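Local coordinates for SmhA (Serratia marcescens, PDB 7A27), which is the A component, in its soluble form, of Smh, a tripartite alpha-pore-forming toxin, and probably acts together with two partner proteins in forming pores, at residues Leu9-Met15 / Lys341-Phe345; Ser32-Leu36 / Ala65-Lys69; Leu76-Thr81 / Ala352-Tyr356; Gln127-Thr131 / Glu295-Ala299. All coordinates share one frame; numbering follows the deposited sequence.

Overall arrangement
Three contacts join helices of one elongated, mostly helical bundle; interaction 1 brings an N-terminal loop and the start of helix 14-37 onto helix 325-358, is partly buried, and lies farthest from the centre of the chain. Interaction 3 uses the same helix, about 16 Å away between centres, against helix 48-96, which interaction 2 pairs with helix 14-37. Interaction 4, joining helices 104-155 and 272-299, packs on interaction 3 through Leu-76 and Leu-79 on Met-298 and Val-129. Interactions 2 and 4 are the more buried pair. Chemistry changes along the bundle: proline and aromatic rings in interaction 1, a small methyl in interaction 2, two tyrosines in interaction 3, and a histidine and glutamate in interaction 4.

Interaction 1: residues Leu9-Met15 / Lys341-Phe345; sequences LSPQTLM and KWQLF
Pro-11 lies flat over one face of the Trp-342 indole, with its CG 3.8 Å from the centroid of the five-membered ring and 10° off the ring normal, a CH-pi contact. The edge of the same indole is used differently: NE1 donates to Leu-9 O at 3.0 Å, with an N-H...O angle of 161° and the oxygen nearly in the ring plane. Face and edge together would limit the indole's tilt. A turn on, Phe-345 sets CG opposite its amide nitrogen (chi1 177°), which carries the ring toward the start of helix 14-37. Leu-14 CB approaches it obliquely, 3.7 Å from Phe-345 CZ, while the Met-15 backbone N stands over one ring face. Met-15 runs past the phenyl in the opposing direction, its CB 3.7 Å from Phe-345 CD1. At the outer margin the aliphatic part of Lys-341 brushes Ser-10 CB, and its NZ is bonded to Asn-338. The loop 9-13 and the first turn of helix 14-37 thus lie along helix 325-358, with Tyr-312 of helix 301-321 also bonding Leu-9 O and helix 48-96 packing on Trp-342 through Ala-87 and Val-90.

Interaction 2: residues Ser32-Leu36 / Ala65-Lys69; sequences SNLLL and AQVFK
Ala-65 puts its single methyl against the turn formed by Ser-32, Leu-35 and Leu-36. Its CB is 3.7 Å from Ser-32 O and 3.8 Å from Leu-36 CG, and Leu-35 CB closes on it from a third residue at 4.2 Å. The small side chain allows the backbones to come near here, and the CA atoms of Ser-32 and Ala-65 are 4.5 Å apart. Leu-36 extends past the methyl, its CD1 meeting both the Gln-66 backbone N and the aliphatic part of Lys-69. Ser-32 OG lies 3.5 Å from Phe-68 CD2, set obliquely to that ring, but its polar bond is to Asn-28 O, one turn back in its own helix.

Helices 14-37 and 48-96 follow one another in the chain and form a helical hairpin in the bundle, their local axes 9.2 Å apart with N-to-C directions at 142°. This is a splayed antiparallel pairing, and within these segments the CA atoms come nearest at Ala-65. Farther along, the Asn-33 side chain lies roughly perpendicular to the Lys-69 chain. With CG anti to its backbone N (chi1 -162°) and the chain extended beyond it, Lys-69 runs past Asn-33 OD1, its CE at 3.2 Å from that oxygen. Asn-33 ND2 makes a weak bond to Asn-360 O in the C-terminal loop. The side chain of Asn-33 also lies about 6 Å from that of Asn-359, which binds calcium in a structure of this protein although no ion is bound to this chain.

Interaction 3: residues Leu76-Thr81 / Ala352-Tyr356; sequences LIGLYT and AKANY
Tyr-356 reaches across to helix 48-96 along its whole length. Its CB touches the end of Ile-77, 3.9 Å from CD1, the two chains lying alongside but pointing opposite ways. Beyond it the ring turns an edge to the face of Tyr-80: Tyr-356 CE2 stands 3.7 Å from Tyr-80 CZ, displaced toward the rim. The planes are at 79° and the centroids 5.3 Å apart, a T-shaped stack. At the tip, Tyr-356 OH donates to Tyr-80 OH at 2.9 Å. The Tyr-80 ring is also met by the methyl of Ala-352, at 3.6 Å from CE2.

On the outer side Lys-353 bends at chi3 (66°), bringing its NZ across to donate to Thr-81 OG1 of helix 48-96 at 3.1 Å; on the way CE passes Ile-77 CG2. Thr-81 OG1 in turn donates to Ile-77 O, which the Thr-81 backbone N reaches from the opposite face of the carbonyl plane. This is antiparallel helix packing in the bundle, at 163°. The Tyr-356 side chain is about 6 Å from that of Asn-359, which binds calcium in a structure of this protein, though not in this chain.

Of the two buried phenols, Tyr-356 OH is held by Tyr-80 OH, whose further bond to Ser-22 links helix 14-37 to the pair; at the outer margin the lysine's charge is met by a neutral hydroxyl.

Interaction 4: residues Gln127-Thr131 / Glu295-Ala299; sequences QAVHT and EQRMA
His-130 reaches to helix 272-299, its imidazole set between the Glu-295 carboxylate and the Ala-299 methyl. NE2 donates to Glu-295 OE2 at 2.8 Å, but the N-H...O angle is only 118°, so the bond is weak; ring and carboxylate planes are 39° apart and the groups cross obliquely. The ring also rests against the helix backbone: CD2 lies 3.7 Å from Met-298 C, and Glu-295 O is near its edge, in the ring plane. Nearer the histidine's own backbone, its CB packs on Met-298 CG at 4.1 Å. Val-129 adds a looser touch, its CG1 4.4 Å from Met-298 SD.

Torsions place both polar groups. The trans chi1 of His-130 directs the ring toward helix 272-299, while Glu-295 folds at chi2 to bring its carboxylate round to meet it. One shell out, Arg-137, from the same helix as His-130, forms a salt bridge to Glu-295 OE1, so each carboxylate oxygen has a partner on helix 104-155. Met-298 also packs on Leu-76 and Leu-79 of helix 48-96 and Ile-21 of helix 14-37. The two helices run antiparallel in the bundle, at 155°.

A glutamate held by an arginine in a buried contact is probably ionised, and its negative charge, in part offset by Arg-137, would tend to favour a protonated imidazole.

Interaction 1: residues Leu9-Met15 / Lys341-Phe345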
loop_
_atom_site.group_PDB
_atom_site.type_symbol
_atom_site.label_atom_id
_atom_site.label_comp_id
_atom_site.label_asym_id
_atom_site.label_seq_id
_atom_site.Cartn_x
_atom_site.Cartn_y
_atom_site.Cartn_z
ATOM N N LEU A 9 9.614 -13.532 23.723
ATOM C CA LEU A 9 10.681 -12.881 22.914
ATOM C C LEU A 9 10.294 -12.925 21.427
ATOM O O LEU A 9 11.186 -12.730 20.574
ATOM C CB LEU A 9 12.014 -13.600 23.157
ATOM C CG LEU A 9 12.582 -13.537 24.569
ATOM C CD1 LEU A 9 13.841 -14.379 24.692
ATOM C CD2 LEU A 9 12.875 -12.106 24.943
ATOM N N SER A 10 9.015 -13.138 21.124
ATOM C CA SER A 10 8.485 -13.287 19.744
ATOM C C SER A 10 8.315 -11.924 19.073
ATOM O O SER A 10 8.326 -10.876 19.742
ATOM C CB SER A 10 7.155 -14.009 19.750
ATOM O OG SER A 10 6.078 -13.125 20.061
ATOM N N PRO A 11 8.163 -11.929 17.730
ATOM C CA PRO A 11 7.834 -10.734 16.962
ATOM C C PRO A 11 6.393 -10.256 17.164
ATOM O O PRO A 11 6.024 -9.288 16.575
ATOM C CB PRO A 11 7.926 -11.144 15.486
ATOM C CG PRO A 11 8.573 -12.513 15.488
ATOM C CD PRO A 11 8.388 -13.090 16.872
ATOM N N GLN A 12 5.600 -10.999 17.930
ATOM C CA GLN A 12 4.163 -10.702 18.152
ATOM C C GLN A 12 3.505 -10.630 16.777
ATOM O O GLN A 12 3.938 -11.378 15.902
ATOM C CB GLN A 12 4.057 -9.471 19.060
ATOM C CG GLN A 12 4.922 -9.660 20.299
ATOM C CD GLN A 12 4.442 -8.958 21.530
ATOM O OE1 GLN A 12 3.307 -8.537 21.624
ATOM N NE2 GLN A 12 5.333 -8.857 22.495
ATOM N N THR A 13 2.550 -9.733 16.561
ATOM C CA THR A 13 1.809 -9.659 15.270
ATOM C C THR A 13 2.558 -8.792 14.252
ATOM O O THR A 13 1.904 -8.388 13.293
ATOM C CB THR A 13 0.371 -9.156 15.470
ATOM O OG1 THR A 13 0.411 -7.797 15.912
ATOM C CG2 THR A 13 -0.405 -10.009 16.449
ATOM N N LEU A 14 3.865 -8.535 14.411
ATOM C CA LEU A 14 4.655 -7.732 13.434
ATOM C C LEU A 14 4.607 -8.351 12.032
ATOM O O LEU A 14 4.480 -7.574 11.067
ATOM C CB LEU A 14 6.116 -7.607 13.882
ATOM C CG LEU A 14 6.418 -6.565 14.961
ATOM C CD1 LEU A 14 7.882 -6.601 15.329
ATOM C CD2 LEU A 14 6.066 -5.154 14.503
ATOM N N MET A 15 4.728 -9.675 11.907
ATOM C CA MET A 15 4.793 -10.332 10.577
ATOM C C MET A 15 3.510 -10.014 9.811
ATOM O O MET A 15 3.609 -9.461 8.709
ATOM C CB MET A 15 4.994 -11.845 10.681
ATOM C CG MET A 15 5.227 -12.485 9.329
ATOM S SD MET A 15 5.796 -14.195 9.405
ATOM C CE MET A 15 5.367 -14.763 7.762
ATOM N N LYS A 341 11.270 -17.858 14.817
ATOM C CA LYS A 341 10.108 -16.968 14.548
ATOM C C LYS A 341 10.600 -15.702 13.841
ATOM O O LYS A 341 9.952 -15.296 12.864
ATOM C CB LYS A 341 9.347 -16.578 15.820
ATOM C CG LYS A 341 8.614 -17.717 16.508
ATOM C CD LYS A 341 7.985 -17.325 17.827
ATOM C CE LYS A 341 7.460 -18.509 18.613
ATOM N NZ LYS A 341 7.023 -18.109 19.975
ATOM N N TRP A 342 11.708 -15.113 14.309
ATOM C CA TRP A 342 12.280 -13.883 13.709
ATOM C C TRP A 342 12.872 -14.198 12.325
ATOM O O TRP A 342 12.725 -13.328 11.434
ATOM C CB TRP A 342 13.283 -13.218 14.649
ATOM C CG TRP A 342 12.650 -12.451 15.769
ATOM C CD1 TRP A 342 12.421 -12.875 17.048
ATOM C CD2 TRP A 342 12.160 -11.105 15.719
ATOM N NE1 TRP A 342 11.821 -11.893 17.786
ATOM C CE2 TRP A 342 11.647 -10.797 16.995
ATOM C CE3 TRP A 342 12.091 -10.135 14.718
ATOM C CZ2 TRP A 342 11.077 -9.564 17.293
ATOM C CZ3 TRP A 342 11.527 -8.914 15.013
ATOM C CH2 TRP A 342 11.035 -8.630 16.284
ATOM N N GLN A 343 13.476 -15.378 12.123
ATOM C CA GLN A 343 14.040 -15.766 10.800
ATOM C C GLN A 343 12.916 -15.870 9.770
ATOM O O GLN A 343 13.114 -15.377 8.641
ATOM C CB GLN A 343 14.862 -17.057 10.871
ATOM C CG GLN A 343 16.251 -16.786 11.426
ATOM C CD GLN A 343 16.845 -15.598 10.700
ATOM O OE1 GLN A 343 16.890 -15.599 9.470
ATOM N NE2 GLN A 343 17.262 -14.571 11.442
ATOM N N LEU A 344 11.791 -16.473 10.156
ATOM C CA LEU A 344 10.631 -16.658 9.263
ATOM C C LEU A 344 10.135 -15.261 8.861
ATOM O O LEU A 344 9.894 -15.023 7.648
ATOM C CB LEU A 344 9.557 -17.454 10.011
ATOM C CG LEU A 344 8.626 -18.307 9.143
ATOM C CD1 LEU A 344 9.140 -19.748 9.109
ATOM C CD2 LEU A 344 7.162 -18.238 9.630
ATOM N N PHE A 345 10.028 -14.366 9.851
ATOM C CA PHE A 345 9.606 -12.952 9.676
ATOM C C PHE A 345 10.592 -12.274 8.723
ATOM O O PHE A 345 10.126 -11.680 7.743
ATOM C CB PHE A 345 9.470 -12.254 11.035
ATOM C CG PHE A 345 9.105 -10.788 11.001
ATOM C CD1 PHE A 345 8.316 -10.255 9.993
ATOM C CD2 PHE A 345 9.521 -9.942 12.013
ATOM C CE1 PHE A 345 7.987 -8.908 9.986
ATOM C CE2 PHE A 345 9.183 -8.602 12.002
ATOM C CZ PHE A 345 8.405 -8.095 11.001
#

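Interaction 2: residues Ser32-Leu36 / Ala65-Lys69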
loop_
_atom_site.group_PDB
_atom_site.type_symbol
_atom_site.label_atom_id
_atom_site.label_comp_id
_atom_site.label_asym_id
_atom_site.label_seq_id
_atom_site.Cartn_x
_atom_site.Cartn_y
_atom_site.Cartn_z
ATOM N N SER A 32 -0.371 5.067 -7.989
ATOM C CA SER A 32 0.498 6.247 -8.237
ATOM C C SER A 32 1.009 6.173 -9.674
ATOM O O SER A 32 0.960 7.203 -10.358
ATOM C CB SER A 32 1.644 6.332 -7.282
ATOM O OG SER A 32 1.152 6.411 -5.965
ATOM N N ASN A 33 1.470 4.996 -10.109
ATOM C CA ASN A 33 2.004 4.804 -11.476
ATOM C C ASN A 33 0.891 5.069 -12.494
ATOM O O ASN A 33 1.202 5.597 -13.579
ATOM C CB ASN A 33 2.599 3.412 -11.669
ATOM C CG ASN A 33 3.981 3.275 -11.073
ATOM O OD1 ASN A 33 4.825 4.175 -11.203
ATOM N ND2 ASN A 33 4.225 2.128 -10.448
ATOM N N LEU A 34 -0.352 4.724 -12.158
ATOM C CA LEU A 34 -1.498 4.912 -13.073
ATOM C C LEU A 34 -1.736 6.419 -13.247
ATOM O O LEU A 34 -1.904 6.847 -14.379
ATOM C CB LEU A 34 -2.731 4.200 -12.514
ATOM C CG LEU A 34 -3.975 4.260 -13.394
ATOM C CD1 LEU A 34 -3.799 3.463 -14.677
ATOM C CD2 LEU A 34 -5.176 3.749 -12.640
ATOM N N LEU A 35 -1.730 7.192 -12.162
ATOM C CA LEU A 35 -1.934 8.670 -12.190
ATOM C C LEU A 35 -0.839 9.377 -12.992
ATOM O O LEU A 35 -1.164 10.423 -13.643
ATOM C CB LEU A 35 -1.934 9.196 -10.759
ATOM C CG LEU A 35 -3.242 9.019 -10.005
ATOM C CD1 LEU A 35 -3.019 9.355 -8.546
ATOM C CD2 LEU A 35 -4.328 9.896 -10.604
ATOM N N LEU A 36 0.390 8.842 -12.957
ATOM C CA LEU A 36 1.586 9.432 -13.622
ATOM C C LEU A 36 1.680 8.977 -15.077
ATOM O O LEU A 36 2.399 9.660 -15.826
ATOM C CB LEU A 36 2.844 9.030 -12.843
ATOM C CG LEU A 36 2.963 9.643 -11.455
ATOM C CD1 LEU A 36 3.997 8.926 -10.607
ATOM C CD2 LEU A 36 3.279 11.126 -11.549
ATOM N N ALA A 65 1.418 11.701 -6.237
ATOM C CA ALA A 65 1.749 10.349 -6.742
ATOM C C ALA A 65 3.270 10.214 -6.780
ATOM O O ALA A 65 3.767 9.195 -6.286
ATOM C CB ALA A 65 1.140 10.119 -8.101
ATOM N N GLN A 66 3.969 11.198 -7.347
ATOM C CA GLN A 66 5.458 11.238 -7.379
ATOM C C GLN A 66 5.992 11.191 -5.940
ATOM O O GLN A 66 6.891 10.383 -5.689
ATOM C CB GLN A 66 5.952 12.473 -8.128
ATOM C CG GLN A 66 7.452 12.742 -8.027
ATOM C CD GLN A 66 7.830 14.015 -8.748
ATOM O OE1 GLN A 66 7.354 14.302 -9.850
ATOM N NE2 GLN A 66 8.707 14.797 -8.140
ATOM N N VAL A 67 5.447 11.995 -5.024
ATOM C CA VAL A 67 5.927 12.031 -3.613
ATOM C C VAL A 67 5.788 10.631 -2.997
ATOM O O VAL A 67 6.780 10.120 -2.431
ATOM C CB VAL A 67 5.222 13.106 -2.775
ATOM C CG1 VAL A 67 5.542 12.948 -1.302
ATOM C CG2 VAL A 67 5.616 14.502 -3.218
ATOM N N PHE A 68 4.614 10.022 -3.092
ATOM C CA PHE A 68 4.397 8.654 -2.571
ATOM C C PHE A 68 5.426 7.694 -3.186
ATOM O O PHE A 68 6.120 6.988 -2.434
ATOM C CB PHE A 68 2.993 8.129 -2.870
ATOM C CG PHE A 68 2.747 6.774 -2.256
ATOM C CD1 PHE A 68 2.405 6.659 -0.924
ATOM C CD2 PHE A 68 2.907 5.614 -2.989
ATOM C CE1 PHE A 68 2.216 5.416 -0.346
ATOM C CE2 PHE A 68 2.675 4.373 -2.411
ATOM C CZ PHE A 68 2.348 4.273 -1.092
ATOM N N LYS A 69 5.541 7.690 -4.511
ATOM C CA LYS A 69 6.372 6.734 -5.287
ATOM C C LYS A 69 7.854 6.840 -4.898
ATOM O O LYS A 69 8.453 5.780 -4.654
ATOM C CB LYS A 69 6.186 6.993 -6.786
ATOM C CG LYS A 69 6.617 5.856 -7.697
ATOM C CD LYS A 69 6.790 6.273 -9.143
ATOM C CE LYS A 69 7.547 5.219 -9.914
ATOM N NZ LYS A 69 8.238 5.777 -11.093
#

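Interaction 3: residues Leu76-Thr81 / Ala352-Tyr356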
loop_
_atom_site.group_PDB
_atom_site.type_symbol
_atom_site.label_atom_id
_atom_site.label_comp_id
_atom_site.label_asym_id
_atom_site.label_seq_id
_atom_site.Cartn_x
_atom_site.Cartn_y
_atom_site.Cartn_z
ATOM N N LEU A 76 9.057 3.657 4.002
ATOM C CA LEU A 76 8.543 2.322 4.402
ATOM C C LEU A 76 9.659 1.272 4.316
ATOM O O LEU A 76 9.837 0.512 5.280
ATOM C CB LEU A 76 7.367 1.918 3.513
ATOM C CG LEU A 76 6.070 2.679 3.763
ATOM C CD1 LEU A 76 5.039 2.457 2.657
ATOM C CD2 LEU A 76 5.490 2.271 5.101
ATOM N N ILE A 77 10.380 1.209 3.198
ATOM C CA ILE A 77 11.479 0.217 3.025
ATOM C C ILE A 77 12.439 0.361 4.213
ATOM O O ILE A 77 12.996 -0.655 4.670
ATOM C CB ILE A 77 12.184 0.373 1.670
ATOM C CG1 ILE A 77 11.223 0.099 0.508
ATOM C CG2 ILE A 77 13.413 -0.541 1.614
ATOM C CD1 ILE A 77 11.864 0.239 -0.864
ATOM N N GLY A 78 12.599 1.589 4.705
ATOM C CA GLY A 78 13.417 1.894 5.891
ATOM C C GLY A 78 12.922 1.156 7.122
ATOM O O GLY A 78 13.750 0.541 7.792
ATOM N N LEU A 79 11.620 1.202 7.401
ATOM C CA LEU A 79 11.000 0.537 8.585
ATOM C C LEU A 79 11.102 -0.984 8.454
ATOM O O LEU A 79 11.218 -1.653 9.505
ATOM C CB LEU A 79 9.528 0.907 8.728
ATOM C CG LEU A 79 9.234 2.343 9.137
ATOM C CD1 LEU A 79 7.727 2.556 9.236
ATOM C CD2 LEU A 79 9.946 2.738 10.429
ATOM N N TYR A 80 10.968 -1.513 7.238
ATOM C CA TYR A 80 11.045 -2.968 7.001
ATOM C C TYR A 80 12.477 -3.428 7.326
ATOM O O TYR A 80 12.637 -4.426 8.043
ATOM C CB TYR A 80 10.611 -3.324 5.574
ATOM C CG TYR A 80 9.128 -3.325 5.281
ATOM C CD1 TYR A 80 8.400 -2.150 5.244
ATOM C CD2 TYR A 80 8.456 -4.500 4.964
ATOM C CE1 TYR A 80 7.042 -2.139 4.955
ATOM C CE2 TYR A 80 7.103 -4.502 4.647
ATOM C CZ TYR A 80 6.393 -3.314 4.640
ATOM O OH TYR A 80 5.062 -3.286 4.332
ATOM N N THR A 81 13.485 -2.696 6.838
ATOM C CA THR A 81 14.920 -3.014 7.052
ATOM C C THR A 81 15.176 -3.125 8.563
ATOM O O THR A 81 15.876 -4.079 8.998
ATOM C CB THR A 81 15.832 -1.988 6.364
ATOM O OG1 THR A 81 15.414 -1.896 4.998
ATOM C CG2 THR A 81 17.303 -2.354 6.428
ATOM N N ALA A 352 8.933 -8.640 0.715
ATOM C CA ALA A 352 8.203 -7.350 0.664
ATOM C C ALA A 352 9.107 -6.288 0.035
ATOM O O ALA A 352 8.607 -5.521 -0.817
ATOM C CB ALA A 352 7.734 -6.934 2.030
ATOM N N LYS A 353 10.392 -6.275 0.408
ATOM C CA LYS A 353 11.387 -5.296 -0.116
ATOM C C LYS A 353 11.621 -5.557 -1.607
ATOM O O LYS A 353 11.771 -4.570 -2.355
ATOM C CB LYS A 353 12.706 -5.351 0.660
ATOM C CG LYS A 353 12.637 -4.790 2.070
ATOM C CD LYS A 353 13.883 -4.992 2.888
ATOM C CE LYS A 353 15.057 -4.224 2.335
ATOM N NZ LYS A 353 16.228 -4.363 3.238
ATOM N N ALA A 354 11.699 -6.829 -2.011
ATOM C CA ALA A 354 11.870 -7.248 -3.420
ATOM C C ALA A 354 10.644 -6.786 -4.214
ATOM O O ALA A 354 10.819 -6.307 -5.339
ATOM C CB ALA A 354 12.073 -8.737 -3.524
ATOM N N ASN A 355 9.457 -6.897 -3.623
ATOM C CA ASN A 355 8.180 -6.482 -4.255
ATOM C C ASN A 355 8.154 -4.957 -4.413
ATOM O O ASN A 355 7.811 -4.496 -5.507
ATOM C CB ASN A 355 6.963 -7.007 -3.488
ATOM C CG ASN A 355 6.547 -8.414 -3.877
ATOM O OD1 ASN A 355 6.757 -8.843 -5.007
ATOM N ND2 ASN A 355 5.892 -9.111 -2.963
ATOM N N TYR A 356 8.512 -4.190 -3.376
ATOM C CA TYR A 356 8.527 -2.703 -3.456
ATOM C C TYR A 356 9.510 -2.272 -4.539
ATOM O O TYR A 356 9.271 -1.221 -5.148
ATOM C CB TYR A 356 8.906 -2.049 -2.127
ATOM C CG TYR A 356 7.819 -1.993 -1.079
ATOM C CD1 TYR A 356 6.702 -1.194 -1.255
ATOM C CD2 TYR A 356 7.940 -2.669 0.118
ATOM C CE1 TYR A 356 5.706 -1.113 -0.292
ATOM C CE2 TYR A 356 6.952 -2.612 1.073
ATOM C CZ TYR A 356 5.835 -1.823 0.886
ATOM O OH TYR A 356 4.898 -1.783 1.881
#

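Interaction 4: residues Gln127-Thr131 / Glu295-Ala299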
loop_
_atom_site.group_PDB
_atom_site.type_symbol
_atom_site.label_atom_id
_atom_site.label_comp_id
_atom_site.label_asym_id
_atom_site.label_seq_id
_atom_site.Cartn_x
_atom_site.Cartn_y
_atom_site.Cartn_z
ATOM N N GLN A 127 6.515 5.741 14.366
ATOM C CA GLN A 127 5.620 6.882 14.674
ATOM C C GLN A 127 5.907 8.019 13.687
ATOM O O GLN A 127 4.942 8.580 13.140
ATOM C CB GLN A 127 5.780 7.409 16.098
ATOM C CG GLN A 127 4.619 8.305 16.541
ATOM C CD GLN A 127 3.336 7.522 16.693
ATOM O OE1 GLN A 127 3.254 6.546 17.439
ATOM N NE2 GLN A 127 2.316 7.966 15.982
ATOM N N ALA A 128 7.183 8.325 13.449
ATOM C CA ALA A 128 7.621 9.433 12.566
ATOM C C ALA A 128 7.012 9.267 11.173
ATOM O O ALA A 128 6.516 10.261 10.609
ATOM C CB ALA A 128 9.130 9.498 12.501
ATOM N N VAL A 129 7.055 8.050 10.646
ATOM C CA VAL A 129 6.507 7.729 9.300
ATOM C C VAL A 129 4.983 7.875 9.327
ATOM O O VAL A 129 4.430 8.448 8.368
ATOM C CB VAL A 129 6.935 6.325 8.845
ATOM C CG1 VAL A 129 6.156 5.881 7.628
ATOM C CG2 VAL A 129 8.429 6.251 8.573
ATOM N N HIS A 130 4.310 7.371 10.364
ATOM C CA HIS A 130 2.830 7.460 10.472
ATOM C C HIS A 130 2.390 8.922 10.509
ATOM O O HIS A 130 1.379 9.251 9.880
ATOM C CB HIS A 130 2.293 6.728 11.699
ATOM C CG HIS A 130 0.810 6.848 11.811
ATOM N ND1 HIS A 130 0.188 7.763 12.643
ATOM C CD2 HIS A 130 -0.176 6.221 11.132
ATOM C CE1 HIS A 130 -1.113 7.646 12.518
ATOM N NE2 HIS A 130 -1.367 6.710 11.595
ATOM N N THR A 131 3.114 9.768 11.238
ATOM C CA THR A 131 2.759 11.195 11.376
ATOM C C THR A 131 2.803 11.853 9.991
ATOM O O THR A 131 1.927 12.708 9.739
ATOM C CB THR A 131 3.614 11.879 12.440
ATOM O OG1 THR A 131 3.441 11.157 13.662
ATOM C CG2 THR A 131 3.227 13.324 12.638
ATOM N N GLU A 295 -2.357 4.545 5.685
ATOM C CA GLU A 295 -2.246 5.333 6.935
ATOM C C GLU A 295 -2.823 4.538 8.104
ATOM O O GLU A 295 -2.171 4.529 9.149
ATOM C CB GLU A 295 -2.992 6.658 6.784
ATOM C CG GLU A 295 -2.851 7.602 7.974
ATOM C CD GLU A 295 -3.851 7.448 9.108
ATOM O OE1 GLU A 295 -4.940 6.923 8.873
ATOM O OE2 GLU A 295 -3.544 7.879 10.233
ATOM N N GLN A 296 -3.987 3.897 7.934
ATOM C CA GLN A 296 -4.712 3.184 9.021
ATOM C C GLN A 296 -3.956 1.923 9.464
ATOM O O GLN A 296 -3.911 1.675 10.682
ATOM C CB GLN A 296 -6.152 2.868 8.620
ATOM C CG GLN A 296 -7.092 4.055 8.789
ATOM C CD GLN A 296 -8.433 3.883 8.111
ATOM O OE1 GLN A 296 -8.723 2.862 7.490
ATOM N NE2 GLN A 296 -9.268 4.904 8.204
ATOM N N ARG A 297 -3.392 1.145 8.542
ATOM C CA ARG A 297 -2.637 -0.089 8.904
ATOM C C ARG A 297 -1.336 0.309 9.595
ATOM O O ARG A 297 -0.923 -0.406 10.505
ATOM C CB ARG A 297 -2.314 -0.955 7.687
ATOM C CG ARG A 297 -3.536 -1.396 6.905
ATOM C CD ARG A 297 -4.515 -2.277 7.664
ATOM N NE ARG A 297 -5.816 -2.188 6.978
ATOM C CZ ARG A 297 -6.107 -2.746 5.787
ATOM N NH1 ARG A 297 -5.190 -3.444 5.104
ATOM N NH2 ARG A 297 -7.325 -2.579 5.295
ATOM N N MET A 298 -0.749 1.431 9.177
ATOM C CA MET A 298 0.525 1.983 9.699
ATOM C C MET A 298 0.308 2.550 11.105
ATOM O O MET A 298 1.273 2.559 11.877
ATOM C CB MET A 298 0.998 3.097 8.775
ATOM C CG MET A 298 2.386 3.622 9.081
ATOM S SD MET A 298 3.764 2.485 8.985
ATOM C CE MET A 298 3.194 1.574 7.567
ATOM N N ALA A 299 -0.907 2.973 11.449
ATOM C CA ALA A 299 -1.236 3.565 12.766
ATOM C C ALA A 299 -0.959 2.557 13.890
ATOM O O ALA A 299 -0.577 2.976 14.990
ATOM C CB ALA A 299 -2.673 3.984 12.799
#